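PDB 5B7W: cyclic di-GMP-binding protein XC_3703 from Xanthomonas campestris pv. campestris, which binds the second messenger cyclic di-GMP, regulates virulence and biofilm formation and, when cyclic di-GMP is absent, promotes DNA binding by a LysR-type transcriptional regulator. Local coordinates for residues Q98-K103 / F150-Q155; A110-A115 / L128-K133. All blocks are in the same frame, centred on the assembly; numbering follows the deposited sequence.

Contact 1: Q98-K103 / F150-Q155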
ATOM      1  N   GLN A  98      -5.366  -1.243   1.028  1.00 29.11           N
ATOM      2  CA  GLN A  98      -5.812   0.038   1.555  1.00 37.43           C
ATOM      3  C   GLN A  98      -6.759  -0.210   2.718  1.00 42.80           C
ATOM      4  O   GLN A  98      -7.482  -1.210   2.747  1.00 54.46           O
ATOM      5  CB  GLN A  98      -6.512   0.890   0.482  1.00 43.06           C
ATOM      6  CG  GLN A  98      -5.725   1.046  -0.811  1.00 52.71           C
ATOM      7  CD  GLN A  98      -6.611   1.091  -2.039  1.00 60.35           C
ATOM      8  OE1 GLN A  98      -7.179   2.131  -2.374  1.00 47.83           O
ATOM      9  NE2 GLN A  98      -6.735  -0.045  -2.720  1.00 65.97           N
ATOM     10  N   GLY A  99      -6.753   0.713   3.678  1.00 38.51           N
ATOM     11  CA  GLY A  99      -7.579   0.570   4.860  1.00 37.02           C
ATOM     12  C   GLY A  99      -6.953  -0.340   5.897  1.00 42.07           C
ATOM     13  O   GLY A  99      -6.180  -1.238   5.553  1.00 44.97           O
ATOM     14  N   ILE A 100      -7.273  -0.122   7.167  1.00 43.54           N
ATOM     15  CA  ILE A 100      -6.709  -0.906   8.259  1.00 45.44           C
ATOM     16  C   ILE A 100      -7.773  -1.887   8.734  1.00 47.77           C
ATOM     17  O   ILE A 100      -8.746  -1.498   9.388  1.00 45.31           O
ATOM     18  CB  ILE A 100      -6.208  -0.015   9.402  1.00 46.07           C
ATOM     19  CG1 ILE A 100      -5.152   0.962   8.881  1.00 42.40           C
ATOM     20  CG2 ILE A 100      -5.627  -0.867  10.519  1.00 40.47           C
ATOM     21  CD1 ILE A 100      -4.648   1.932   9.927  1.00 47.41           C
ATOM     22  N   GLU A 101      -7.585  -3.163   8.400  1.00 54.26           N
ATOM     23  CA  GLU A 101      -8.513  -4.205   8.807  1.00 61.53           C
ATOM     24  C   GLU A 101      -8.465  -4.399  10.322  1.00 58.33           C
ATOM     25  O   GLU A 101      -7.547  -3.944  11.010  1.00 55.12           O
ATOM     26  CB  GLU A 101      -8.191  -5.520   8.095  1.00 69.94           C
ATOM     27  CG  GLU A 101      -8.100  -5.407   6.579  1.00 72.86           C
ATOM     28  CD  GLU A 101      -7.238  -6.494   5.961  1.00 75.35           C
ATOM     29  OE1 GLU A 101      -6.743  -6.291   4.832  1.00 77.44           O
ATOM     30  OE2 GLU A 101      -7.054  -7.550   6.603  1.00 75.46           O
ATOM     31  N   GLN A 102      -9.482  -5.095  10.839  1.00 66.81           N
ATOM     32  CA  GLN A 102      -9.561  -5.339  12.276  1.00 70.60           C
ATOM     33  C   GLN A 102      -8.354  -6.118  12.781  1.00 70.13           C
ATOM     34  O   GLN A 102      -7.938  -5.942  13.931  1.00 66.84           O
ATOM     35  CB  GLN A 102     -10.854  -6.082  12.609  1.00 74.29           C
ATOM     36  CG  GLN A 102     -11.838  -5.273  13.435  1.00 77.95           C
ATOM     37  CD  GLN A 102     -13.210  -5.913  13.501  1.00 82.10           C
ATOM     38  OE1 GLN A 102     -13.336  -7.136  13.549  1.00 86.48           O
ATOM     39  NE2 GLN A 102     -14.249  -5.085  13.506  1.00 79.04           N
ATOM     40  N   LYS A 103      -7.781  -6.979  11.938  1.00 73.83           N
ATOM     41  CA  LYS A 103      -6.575  -7.709  12.313  1.00 73.88           C
ATOM     42  C   LYS A 103      -5.420  -6.751  12.583  1.00 68.76           C
ATOM     43  O   LYS A 103      -4.818  -6.767  13.662  1.00 66.39           O
ATOM     44  CB  LYS A 103      -6.212  -8.703  11.208  1.00 76.16           C
ATOM     45  CG  LYS A 103      -4.866  -9.382  11.386  1.00 76.44           C
ATOM     46  CD  LYS A 103      -4.854 -10.278  12.610  1.00 78.55           C
ATOM     47  CE  LYS A 103      -4.277 -11.642  12.275  1.00 78.74           C
ATOM     48  NZ  LYS A 103      -3.128 -11.542  11.333  1.00 76.77           N
ATOM     49  N   PHE A 150       5.598  -2.657  10.566  1.00 73.98           N
ATOM     50  CA  PHE A 150       4.211  -2.888  10.193  1.00 67.40           C
ATOM     51  C   PHE A 150       4.104  -3.239   8.715  1.00 61.65           C
ATOM     52  O   PHE A 150       4.850  -2.709   7.884  1.00 62.44           O
ATOM     53  CB  PHE A 150       3.354  -1.658  10.502  1.00 62.83           C
ATOM     54  CG  PHE A 150       1.899  -1.962  10.667  1.00 57.40           C
ATOM     55  CD1 PHE A 150       1.476  -2.860  11.632  1.00 54.06           C
ATOM     56  CD2 PHE A 150       0.951  -1.345   9.869  1.00 59.35           C
ATOM     57  CE1 PHE A 150       0.139  -3.145  11.792  1.00 51.08           C
ATOM     58  CE2 PHE A 150      -0.390  -1.626  10.026  1.00 55.93           C
ATOM     59  CZ  PHE A 150      -0.795  -2.525  10.990  1.00 55.55           C
ATOM     60  N   GLU A 151       3.165  -4.130   8.401  1.00 62.20           N
ATOM     61  CA  GLU A 151       2.925  -4.605   7.044  1.00 70.40           C
ATOM     62  C   GLU A 151       2.116  -3.625   6.205  1.00 70.43           C
ATOM     63  O   GLU A 151       1.674  -3.987   5.109  1.00 71.83           O
ATOM     64  CB  GLU A 151       2.209  -5.959   7.087  1.00 76.29           C
ATOM     65  CG  GLU A 151       0.878  -5.930   7.824  1.00 79.85           C
ATOM     66  CD  GLU A 151       0.229  -7.295   7.910  1.00 86.14           C
ATOM     67  OE1 GLU A 151       0.186  -7.864   9.022  1.00 88.74           O
ATOM     68  OE2 GLU A 151      -0.237  -7.801   6.868  1.00 89.20           O
ATOM     69  N   LEU A 152       1.908  -2.401   6.694  1.00 64.71           N
ATOM     70  CA  LEU A 152       1.114  -1.413   5.983  1.00 48.45           C
ATOM     71  C   LEU A 152       1.726  -0.020   6.076  1.00 46.85           C
ATOM     72  O   LEU A 152       2.213   0.378   7.143  1.00 52.83           O
ATOM     73  CB  LEU A 152      -0.325  -1.329   6.508  1.00 51.85           C
ATOM     74  CG  LEU A 152      -1.431  -2.127   5.814  1.00 63.14           C
ATOM     75  CD1 LEU A 152      -1.513  -3.542   6.344  1.00 68.65           C
ATOM     76  CD2 LEU A 152      -2.785  -1.434   5.946  1.00 66.37           C
ATOM     77  N   PRO A 153       1.684   0.737   4.984  1.00 36.41           N
ATOM     78  CA  PRO A 153       2.009   2.165   5.074  1.00 37.73           C
ATOM     79  C   PRO A 153       0.954   2.899   5.886  1.00 39.60           C
ATOM     80  O   PRO A 153      -0.247   2.656   5.744  1.00 37.86           O
ATOM     81  CB  PRO A 153       2.009   2.623   3.609  1.00 34.73           C
ATOM     82  CG  PRO A 153       2.121   1.358   2.802  1.00 38.75           C
ATOM     83  CD  PRO A 153       1.412   0.317   3.603  1.00 41.73           C
ATOM     84  N   LEU A 154       1.415   3.801   6.746  1.00 34.70           N
ATOM     85  CA  LEU A 154       0.541   4.556   7.633  1.00 41.18           C
ATOM     86  C   LEU A 154       0.638   6.040   7.311  1.00 40.70           C
ATOM     87  O   LEU A 154       1.740   6.575   7.153  1.00 44.23           O
ATOM     88  CB  LEU A 154       0.899   4.318   9.103  1.00 39.03           C
ATOM     89  CG  LEU A 154       0.774   2.887   9.631  1.00 41.10           C
ATOM     90  CD1 LEU A 154       1.088   2.842  11.118  1.00 44.30           C
ATOM     91  CD2 LEU A 154      -0.613   2.329   9.352  1.00 35.36           C
ATOM     92  N   GLN A 155      -0.515   6.693   7.208  1.00 32.98           N
ATOM     93  CA  GLN A 155      -0.609   8.143   7.164  1.00 30.53           C
ATOM     94  C   GLN A 155      -1.487   8.612   8.316  1.00 36.71           C
ATOM     95  O   GLN A 155      -2.157   7.817   8.981  1.00 36.70           O
ATOM     96  CB  GLN A 155      -1.169   8.633   5.822  1.00 28.23           C
ATOM     97  CG  GLN A 155      -0.450   8.080   4.602  1.00 35.74           C
ATOM     98  CD  GLN A 155      -1.085   6.806   4.089  1.00 33.84           C
ATOM     99  OE1 GLN A 155      -2.301   6.739   3.899  1.00 35.14           O
ATOM    100  NE2 GLN A 155      -0.268   5.784   3.865  1.00 33.10           N
TER
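The carbonyl oxygen of Gly-99 is touched by methyl CD2 of Leu-152, its O lying 3.4 Å from that carbon, while the backbone of Gly-99 is hydrogen-bonded to Ser-8. A positive phi of 81° makes this a position for glycine, since a CB would jam against the preceding carbonyl oxygen. The same Leu-152 methyl rests more loosely on Ile-100, with CD2 4.5 Å from CG1. Ile-100 carries its CG1 branch beside the backbone N (chi1 -58°), and its extended end brings CD1 to 4.1 Å from CD2 of Leu-154; the two side chains meet at about a right angle. Residues 98-103 carry the chain from strand 90-96 of one RRM-like domain into helix 102-114 of the other, with Glu-101 at the N-cap position, and residues 150-155 lead into edge strand 155-160. Ile-100 and Leu-154 both rest on Val-6 of strand 3-7, which joins the two segments to the sheet, and Lys-97 NZ bonds to Glu-151 O. With aliphatic side-chain pairs and one methyl against a carbonyl oxygen, the segments meet by van der Waals packing, which fixes their spacing but leaves direction to the neighbouring hydrogen bonds.

Contact 2: A110-A115 / L128-K133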
ATOM      1  N   ALA A 110      -2.079  -2.807  20.102  1.00 68.72           N
ATOM      2  CA  ALA A 110      -1.315  -3.612  21.055  1.00 69.22           C
ATOM      3  C   ALA A 110       0.105  -3.082  21.253  1.00 60.74           C
ATOM      4  O   ALA A 110       0.617  -3.099  22.375  1.00 67.99           O
ATOM      5  CB  ALA A 110      -1.282  -5.081  20.627  1.00 72.22           C
ATOM      6  N   LYS A 111       0.770  -2.626  20.188  1.00 54.79           N
ATOM      7  CA  LYS A 111       2.090  -2.019  20.386  1.00 61.45           C
ATOM      8  C   LYS A 111       1.968  -0.627  21.001  1.00 55.30           C
ATOM      9  O   LYS A 111       2.875  -0.174  21.712  1.00 56.34           O
ATOM     10  CB  LYS A 111       2.844  -1.923  19.069  1.00 65.76           C
ATOM     11  CG  LYS A 111       3.025  -3.212  18.277  1.00 65.94           C
ATOM     12  CD  LYS A 111       3.299  -2.807  16.815  1.00 64.14           C
ATOM     13  CE  LYS A 111       3.130  -3.989  15.830  1.00 60.02           C
ATOM     14  NZ  LYS A 111       4.027  -5.128  16.088  1.00 56.12           N
ATOM     15  N   LEU A 112       0.842   0.062  20.759  1.00 50.10           N
ATOM     16  CA  LEU A 112       0.572   1.298  21.491  1.00 44.28           C
ATOM     17  C   LEU A 112       0.496   1.027  22.987  1.00 41.99           C
ATOM     18  O   LEU A 112       1.145   1.709  23.785  1.00 39.92           O
ATOM     19  CB  LEU A 112      -0.721   1.972  21.009  1.00 46.48           C
ATOM     20  CG  LEU A 112      -0.808   2.680  19.650  1.00 44.04           C
ATOM     21  CD1 LEU A 112      -2.218   3.214  19.399  1.00 47.56           C
ATOM     22  CD2 LEU A 112       0.216   3.797  19.533  1.00 38.85           C
ATOM     23  N   LYS A 113      -0.300   0.029  23.382  1.00 52.83           N
ATOM     24  CA  LYS A 113      -0.329  -0.402  24.775  1.00 58.31           C
ATOM     25  C   LYS A 113       1.032  -0.928  25.214  1.00 58.27           C
ATOM     26  O   LYS A 113       1.470  -0.678  26.344  1.00 53.07           O
ATOM     27  CB  LYS A 113      -1.406  -1.471  24.952  1.00 61.66           C
ATOM     28  CG  LYS A 113      -1.626  -1.939  26.374  1.00 63.63           C
ATOM     29  CD  LYS A 113      -3.110  -2.034  26.673  1.00 61.53           C
ATOM     30  CE  LYS A 113      -3.396  -3.092  27.721  1.00 60.97           C
ATOM     31  NZ  LYS A 113      -4.748  -3.686  27.535  1.00 59.51           N
ATOM     32  N   GLU A 114       1.713  -1.660  24.327  1.00 64.01           N
ATOM     33  CA  GLU A 114       3.040  -2.180  24.641  1.00 63.38           C
ATOM     34  C   GLU A 114       4.033  -1.057  24.905  1.00 62.84           C
ATOM     35  O   GLU A 114       4.998  -1.244  25.655  1.00 60.27           O
ATOM     36  CB  GLU A 114       3.537  -3.059  23.494  1.00 59.80           C
ATOM     37  CG  GLU A 114       4.036  -4.432  23.904  1.00 58.80           C
ATOM     38  CD  GLU A 114       4.346  -5.307  22.705  1.00 59.48           C
ATOM     39  OE1 GLU A 114       4.738  -4.756  21.654  1.00 55.51           O
ATOM     40  OE2 GLU A 114       4.192  -6.542  22.811  1.00 60.73           O
ATOM     41  N   ALA A 115       3.831   0.021  24.196  1.00 64.86           N
ATOM     42  CA  ALA A 115       4.681   1.158  24.343  1.00 62.03           C
ATOM     43  C   ALA A 115       4.221   1.984  25.472  1.00 65.08           C
ATOM     44  O   ALA A 115       4.720   3.070  25.605  1.00 67.72           O
ATOM     45  CB  ALA A 115       4.671   1.991  23.095  1.00 51.60           C
ATOM     46  N   LEU A 128      -8.085   3.971  12.409  1.00 32.10           N
ATOM     47  CA  LEU A 128      -7.838   3.914  13.846  1.00 37.57           C
ATOM     48  C   LEU A 128      -7.738   5.339  14.370  1.00 36.39           C
ATOM     49  O   LEU A 128      -6.803   6.068  14.021  1.00 38.04           O
ATOM     50  CB  LEU A 128      -6.565   3.128  14.156  1.00 35.94           C
ATOM     51  CG  LEU A 128      -6.256   2.933  15.643  1.00 39.64           C
ATOM     52  CD1 LEU A 128      -7.262   1.987  16.284  1.00 31.87           C
ATOM     53  CD2 LEU A 128      -4.832   2.435  15.849  1.00 44.87           C
ATOM     54  N   ARG A 129      -8.697   5.741  15.202  1.00 29.53           N
ATOM     55  CA  ARG A 129      -8.648   7.051  15.836  1.00 29.84           C
ATOM     56  C   ARG A 129      -7.921   6.945  17.169  1.00 31.52           C
ATOM     57  O   ARG A 129      -8.253   6.095  18.002  1.00 34.23           O
ATOM     58  CB  ARG A 129     -10.047   7.631  16.046  1.00 39.30           C
ATOM     59  CG  ARG A 129     -10.011   9.052  16.596  1.00 45.01           C
ATOM     60  CD  ARG A 129     -11.385   9.691  16.638  1.00 58.54           C
ATOM     61  NE  ARG A 129     -11.950   9.870  15.303  1.00 62.32           N
ATOM     62  CZ  ARG A 129     -11.540  10.781  14.423  1.00 63.60           C
ATOM     63  NH1 ARG A 129     -12.126  10.857  13.237  1.00 65.43           N
ATOM     64  NH2 ARG A 129     -10.551  11.614  14.723  1.00 64.27           N
ATOM     65  N   VAL A 130      -6.934   7.811  17.363  1.00 35.75           N
ATOM     66  CA  VAL A 130      -6.110   7.831  18.565  1.00 33.08           C
ATOM     67  C   VAL A 130      -6.425   9.104  19.335  1.00 38.17           C
ATOM     68  O   VAL A 130      -6.394  10.203  18.768  1.00 33.41           O
ATOM     69  CB  VAL A 130      -4.615   7.748  18.214  1.00 32.46           C
ATOM     70  CG1 VAL A 130      -3.769   7.833  19.470  1.00 30.00           C
ATOM     71  CG2 VAL A 130      -4.323   6.465  17.449  1.00 30.17           C
ATOM     72  N   THR A 131      -6.734   8.957  20.620  1.00 42.06           N
ATOM     73  CA  THR A 131      -7.056  10.083  21.486  1.00 46.95           C
ATOM     74  C   THR A 131      -6.086  10.129  22.657  1.00 42.46           C
ATOM     75  O   THR A 131      -5.716   9.090  23.213  1.00 33.53           O
ATOM     76  CB  THR A 131      -8.496   9.998  22.009  1.00 52.82           C
ATOM     77  OG1 THR A 131      -8.602   8.930  22.960  1.00 63.05           O
ATOM     78  CG2 THR A 131      -9.469   9.752  20.866  1.00 51.66           C
ATOM     79  N   GLY A 132      -5.674  11.344  23.022  1.00 44.38           N
ATOM     80  CA  GLY A 132      -4.811  11.552  24.168  1.00 41.75           C
ATOM     81  C   GLY A 132      -5.164  12.861  24.841  1.00 42.31           C
ATOM     82  O   GLY A 132      -5.869  13.700  24.276  1.00 40.64           O
ATOM     83  N   LYS A 133      -4.662  13.029  26.070  1.00 45.84           N
ATOM     84  CA  LYS A 133      -5.001  14.235  26.820  1.00 52.98           C
ATOM     85  C   LYS A 133      -4.293  15.467  26.265  1.00 52.70           C
ATOM     86  O   LYS A 133      -4.830  16.577  26.361  1.00 60.67           O
ATOM     87  CB  LYS A 133      -4.701  14.053  28.317  1.00 58.18           C
ATOM     88  CG  LYS A 133      -3.361  13.418  28.705  1.00 67.85           C
ATOM     89  CD  LYS A 133      -2.219  14.422  28.696  1.00 75.14           C
ATOM     90  CE  LYS A 133      -0.968  13.861  29.358  1.00 75.55           C
ATOM     91  NZ  LYS A 133       0.247  14.608  28.927  1.00 72.28           N
TER
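The last turn of helix 102-114 passes over strand 127-132 with the backbones well separated: the CA atoms of Leu-112 and Val-130, the nearest pair, are 9.8 Å apart, and side chains alone bridge the gap. The helix keeps its regular bonding to its end, Glu-114 N giving a bond of 2.7 Å to Ala-110 O. Ala-115, the first residue to leave helical angles, still donates its N to Lys-111 O and, weakly, to Leu-112 O. From this turn Leu-112 points at the strand. Its chi2 of 178° stretches CD1 to the far end of the side chain, where it meets two residues: CD1 lies 4.3 Å from CG2 of Val-130 and 4.5 Å from CD2 of Leu-128. Leu-128 answers in kind, its CG anti to the backbone N (chi1 -176°) and its CD2 methyl extended toward the helix.

This is the helix-on-sheet packing of an RRM-like domain, in which two helices cover one face of a four-stranded antiparallel sheet; strands 3-7 and 127-132 are its central pair. The strand illustrates a general principle, that alternation sorts side chains between the helix-facing side of a sheet and the opposite one. Leu-128 and Val-130 are buried on the face turned to helix 102-114, each also touching Val-6 of the neighbouring strand, and Ala-121 of the adjacent strand 119-124 touches both Leu-112 and Leu-128. Arg-129 and Thr-131 point to the other face, where Arg-129 NH1 forms a salt bridge with Asp-5 and a hydrogen bond with Asn-158, tying its strand to two others. Beyond Gly-132 the chain reaches Lys-133, which, by analogy with related proteins, probably binds cyclic di-GMP together with Arg-135, Asp-136 and Asp-161.

Contact 2 lies within domain I; contact 1 lies where the chain passes from domain II into domain I. Helix 102-114 connects them: contact 1 lies just before its first turn, contact 2 at its last. Their centres are 15 Å apart and their nearest atoms about 5 Å, without touching. Along the chain the order is 98-103, 110-115, 128-133 and 150-155, so contact 2 is formed entirely by chain between the two halves of contact 1. Strand 3-7, contributed by the N-terminus, lies beside both, with Val-6 meeting side chains from each. Contact 1 thus sits near the junction with the other domain, while contact 2 lies farther out, on the strand leading to the probable cyclic di-GMP site.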